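Local coordinates for protein putative HTH-type transcriptional regulator PH0061 (Pyrococcus horikoshii, PDB 2DBB) that probably binds specific DNA sequences through a helix-turn-helix domain and regulates transcription as a member of the AsnC family, at residues B[44-47]-B[48-52]; B[121-124]-B[125-128]. All coordinates share one frame; numbering follows the deposited sequence.

Overall arrangement
Contact 1 (44-52) is the end of a helix and the turn after it; contact 2 (121-128) lies wholly within a helix, in the other half of an elongated chain. Their centres lie 37 Å apart, with about 24 Å between nearest atoms, on opposite sides of the chain's centre. Contact 1 closes helix 37-49, whose earlier turns belong to the predicted helix-turn-helix motif, and leads into strand 53-60. Contact 2 lies in helix 117-129, which packs on the antiparallel sheet of the second half, and no residue of the second subunit touches it. At contact 1, by contrast, Ile52 meets the second subunit, so the end of the probable DNA-binding helix adjoins the dimer interface.

Contact 1 (B[44-47]-B[48-52]); sequences IDKL and KKLGI
Leu47 and Ile52 meet across the end of helix 37-49, where methyl CD2 of Leu47 lies 3.8 Å from CD1 of Ile52 and the two side chains cross at a slant. Both are branched and apolar, as suits a buried place: Leu47 also rests on Ile53, while Ile52 packs on Leu65 of the second subunit. On the exposed flank Lys46 uses its aliphatic stem. Its CG stands anti to the backbone N (chi1 -168°), which places it 3.9 Å from Leu50 CD1. A bend at chi2 then brings Lys46 CE alongside the same methyl, 4.0 Å from Leu50 CD1. The ammonium continues beyond the leucine, to 5.1 Å between Lys46 NZ and Lys49 NZ, a spacing that may bring mild repulsion. Lys48 takes another course, its CG 3.2 Å from Ile44 O, then bending at chi3 toward the side of Asp45. There its NZ stays 4.7 Å from Asp45 OD2, where some electrostatic attraction is likely, though no salt bridge forms; the side chain of Lys48 also touches Phe56. The backbone bonds of the helix run on to Leu50 N and Lys46 O, 2.9 Å apart. Gly51 then turns to positive phi (72°), a conformation that glycine adopts readily, and its N bonds to Lys48 O. Ile52 N reaches back to Leu47 O in a weak bond of 2.9 Å. The two bonds round Gly51 form a Schellman motif, with Leu47 and Ile52 as the apolar contact that flanks it, and here it ends the last helix of the helix-turn-helix domain before strand 53-60.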
loop_
_atom_site.group_PDB
_atom_site.type_symbol
_atom_site.label_atom_id
_atom_site.label_comp_id
_atom_site.label_asym_id
_atom_site.label_seq_id
_atom_site.Cartn_x
_atom_site.Cartn_y
_atom_site.Cartn_z
ATOM N N ILE B 44 4.460 -20.807 7.606
ATOM C CA ILE B 44 3.447 -19.788 7.365
ATOM C C ILE B 44 2.627 -19.543 8.619
ATOM O O ILE B 44 2.270 -18.407 8.926
ATOM C CB ILE B 44 2.502 -20.195 6.225
ATOM C CG1 ILE B 44 3.244 -20.095 4.895
ATOM C CG2 ILE B 44 1.252 -19.314 6.224
ATOM C CD1 ILE B 44 2.394 -20.446 3.700
ATOM N N ASP B 45 2.343 -20.609 9.352
ATOM C CA ASP B 45 1.557 -20.485 10.568
ATOM C C ASP B 45 2.294 -19.650 11.611
ATOM O O ASP B 45 1.694 -18.817 12.286
ATOM C CB ASP B 45 1.244 -21.867 11.129
ATOM C CG ASP B 45 -0.096 -21.911 11.817
ATOM O OD1 ASP B 45 -0.147 -21.767 13.058
ATOM O OD2 ASP B 45 -1.106 -22.072 11.101
ATOM N N LYS B 46 3.597 -19.866 11.732
ATOM C CA LYS B 46 4.394 -19.113 12.689
ATOM C C LYS B 46 4.447 -17.645 12.267
ATOM O O LYS B 46 4.324 -16.745 13.096
ATOM C CB LYS B 46 5.810 -19.687 12.767
ATOM C CG LYS B 46 6.627 -19.168 13.938
ATOM C CD LYS B 46 5.937 -19.476 15.268
ATOM C CE LYS B 46 6.800 -19.064 16.453
ATOM N NZ LYS B 46 6.141 -19.356 17.757
ATOM N N LEU B 47 4.625 -17.407 10.972
ATOM C CA LEU B 47 4.686 -16.045 10.458
ATOM C C LEU B 47 3.405 -15.287 10.791
ATOM O O LEU B 47 3.450 -14.114 11.156
ATOM C CB LEU B 47 4.919 -16.053 8.942
ATOM C CG LEU B 47 6.261 -16.633 8.476
ATOM C CD1 LEU B 47 6.354 -16.559 6.961
ATOM C CD2 LEU B 47 7.409 -15.863 9.110
ATOM N N LYS B 48 2.266 -15.960 10.676
ATOM C CA LYS B 48 0.988 -15.325 10.973
ATOM C C LYS B 48 0.839 -15.100 12.471
ATOM O O LYS B 48 0.358 -14.054 12.903
ATOM C CB LYS B 48 -0.177 -16.178 10.460
ATOM C CG LYS B 48 -0.186 -16.383 8.949
ATOM C CD LYS B 48 -1.530 -16.908 8.451
ATOM C CE LYS B 48 -1.927 -18.209 9.137
ATOM N NZ LYS B 48 -3.270 -18.695 8.694
ATOM N N LYS B 49 1.265 -16.081 13.260
ATOM C CA LYS B 49 1.167 -15.978 14.711
ATOM C C LYS B 49 2.006 -14.809 15.227
ATOM O O LYS B 49 1.590 -14.084 16.131
ATOM C CB LYS B 49 1.645 -17.273 15.370
ATOM C CG LYS B 49 1.376 -17.330 16.870
ATOM C CD LYS B 49 2.051 -18.535 17.523
ATOM C CE LYS B 49 1.638 -18.679 18.989
ATOM N NZ LYS B 49 1.878 -17.441 19.796
ATOM N N LEU B 50 3.184 -14.627 14.634
ATOM C CA LEU B 50 4.099 -13.562 15.023
ATOM C C LEU B 50 3.750 -12.202 14.425
ATOM O O LEU B 50 4.457 -11.222 14.650
ATOM C CB LEU B 50 5.524 -13.937 14.617
ATOM C CG LEU B 50 6.136 -15.143 15.330
ATOM C CD1 LEU B 50 7.487 -15.485 14.713
ATOM C CD2 LEU B 50 6.285 -14.826 16.805
ATOM N N GLY B 51 2.665 -12.140 13.663
ATOM C CA GLY B 51 2.280 -10.876 13.061
ATOM C C GLY B 51 3.177 -10.432 11.913
ATOM O O GLY B 51 3.063 -9.302 11.433
ATOM N N ILE B 52 4.079 -11.303 11.469
ATOM C CA ILE B 52 4.961 -10.946 10.364
ATOM C C ILE B 52 4.118 -10.792 9.093
ATOM O O ILE B 52 4.328 -9.865 8.317
ATOM C CB ILE B 52 6.079 -11.990 10.195
ATOM C CG1 ILE B 52 6.949 -11.985 11.462
ATOM C CG2 ILE B 52 6.914 -11.676 8.948
ATOM C CD1 ILE B 52 8.134 -12.943 11.431
#

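Contact 2 (B[121-124]-B[125-128]); sequences ENLI and SEFL
Helix 117-129 is the second helix of a beta-alpha-beta-beta-alpha-beta (ferredoxin-like) fold, as in the effector domain of AsnC/Lrp proteins; amphipathic, it lies against the antiparallel sheet and carries Ile124 and Leu128 one turn apart on its apolar side. The two side chains lie side by side and point the same way, with Ile124 CG2 3.6 Å from Leu128 CD1. In Ile124 the CG2 branch is anti to the backbone N and CG1 is anti to the carbonyl carbon (chi1 -72°), which turns the CG2 methyl toward the next turn. Branched aliphatic groups suit this side: Ile124 packs on Leu113, Val139 and Leu141, and Leu128 on Val137. An alanine in place of Leu128 would take away CD1 and is likely to open a gap beside Ile124 CG2 and weaken the hold on Val137. Phe127, the buried member of the group, turns its ring to a neighbouring part of the same sheet-facing side, to meet Leu111, Ile92 and Tyr94; Leu123 also reaches Tyr94 besides Leu113 and Pro114. The polar side is built differently. Glu121 turns its carboxylate to a salt bridge with Lys118, while Glu126, exposed, lays its CG 3.3 Å from Asn122 O. Regular helical bonds tie the turns, among them Leu128 N to Ile124 O at 2.8 Å. Small and polar, Ser125 can fold its hydroxyl back onto the helix, OG standing beside its own N (chi1 -61°). Glu121 O is therefore gripped twice, by Ser125 N and by Ser125 OG, each 3.0 Å away, the two donors arriving from opposite faces of the carbonyl plane.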
loop_
_atom_site.group_PDB
_atom_site.type_symbol
_atom_site.label_atom_id
_atom_site.label_comp_id
_atom_site.label_asym_id
_atom_site.label_seq_id
_atom_site.Cartn_x
_atom_site.Cartn_y
_atom_site.Cartn_z
ATOM N N GLU B 121 -14.805 15.401 -3.188
ATOM C CA GLU B 121 -14.602 16.625 -2.420
ATOM C C GLU B 121 -15.450 16.649 -1.154
ATOM O O GLU B 121 -15.004 17.131 -0.114
ATOM C CB GLU B 121 -14.904 17.863 -3.271
ATOM C CG GLU B 121 -16.317 17.931 -3.818
ATOM C CD GLU B 121 -16.659 19.310 -4.366
ATOM O OE1 GLU B 121 -15.883 19.835 -5.198
ATOM O OE2 GLU B 121 -17.706 19.866 -3.960
ATOM N N ASN B 122 -16.673 16.138 -1.242
ATOM C CA ASN B 122 -17.545 16.100 -0.074
ATOM C C ASN B 122 -16.907 15.198 0.968
ATOM O O ASN B 122 -16.864 15.534 2.151
ATOM C CB ASN B 122 -18.924 15.535 -0.431
ATOM C CG ASN B 122 -19.825 16.556 -1.088
ATOM O OD1 ASN B 122 -20.995 16.279 -1.350
ATOM N ND2 ASN B 122 -19.293 17.742 -1.356
ATOM N N LEU B 123 -16.405 14.052 0.514
ATOM C CA LEU B 123 -15.780 13.092 1.410
ATOM C C LEU B 123 -14.512 13.645 2.040
ATOM O O LEU B 123 -14.235 13.384 3.211
ATOM C CB LEU B 123 -15.473 11.791 0.665
ATOM C CG LEU B 123 -14.962 10.648 1.547
ATOM C CD1 LEU B 123 -15.896 10.470 2.744
ATOM C CD2 LEU B 123 -14.885 9.364 0.733
ATOM N N ILE B 124 -13.746 14.413 1.272
ATOM C CA ILE B 124 -12.515 14.992 1.795
ATOM C C ILE B 124 -12.842 15.993 2.898
ATOM O O ILE B 124 -12.175 16.026 3.935
ATOM C CB ILE B 124 -11.700 15.690 0.679
ATOM C CG1 ILE B 124 -11.080 14.630 -0.239
ATOM C CG2 ILE B 124 -10.608 16.556 1.285
ATOM C CD1 ILE B 124 -10.322 15.186 -1.436
ATOM N N SER B 125 -13.874 16.800 2.673
ATOM C CA SER B 125 -14.302 17.793 3.657
ATOM C C SER B 125 -14.731 17.095 4.932
ATOM O O SER B 125 -14.420 17.551 6.025
ATOM C CB SER B 125 -15.473 18.620 3.121
ATOM O OG SER B 125 -15.093 19.313 1.949
ATOM N N GLU B 126 -15.455 15.988 4.796
ATOM C CA GLU B 126 -15.894 15.255 5.973
ATOM C C GLU B 126 -14.687 14.754 6.745
ATOM O O GLU B 126 -14.626 14.882 7.965
ATOM C CB GLU B 126 -16.760 14.057 5.590
ATOM C CG GLU B 126 -18.117 14.411 5.031
ATOM C CD GLU B 126 -19.172 13.398 5.431
ATOM O OE1 GLU B 126 -18.942 12.184 5.232
ATOM O OE2 GLU B 126 -20.232 13.819 5.948
ATOM N N PHE B 127 -13.726 14.178 6.030
ATOM C CA PHE B 127 -12.528 13.665 6.672
ATOM C C PHE B 127 -11.761 14.766 7.391
ATOM O O PHE B 127 -11.349 14.601 8.537
ATOM C CB PHE B 127 -11.597 13.002 5.647
ATOM C CG PHE B 127 -10.283 12.578 6.232
ATOM C CD1 PHE B 127 -10.207 11.474 7.075
ATOM C CD2 PHE B 127 -9.133 13.322 5.996
ATOM C CE1 PHE B 127 -9.011 11.120 7.679
ATOM C CE2 PHE B 127 -7.927 12.976 6.597
ATOM C CZ PHE B 127 -7.866 11.875 7.440
ATOM N N LEU B 128 -11.573 15.890 6.712
ATOM C CA LEU B 128 -10.824 17.002 7.283
ATOM C C LEU B 128 -11.442 17.565 8.566
ATOM O O LEU B 128 -10.722 18.056 9.436
ATOM C CB LEU B 128 -10.652 18.109 6.232
ATOM C CG LEU B 128 -9.829 17.665 5.010
ATOM C CD1 LEU B 128 -9.812 18.753 3.963
ATOM C CD2 LEU B 128 -8.412 17.302 5.441
#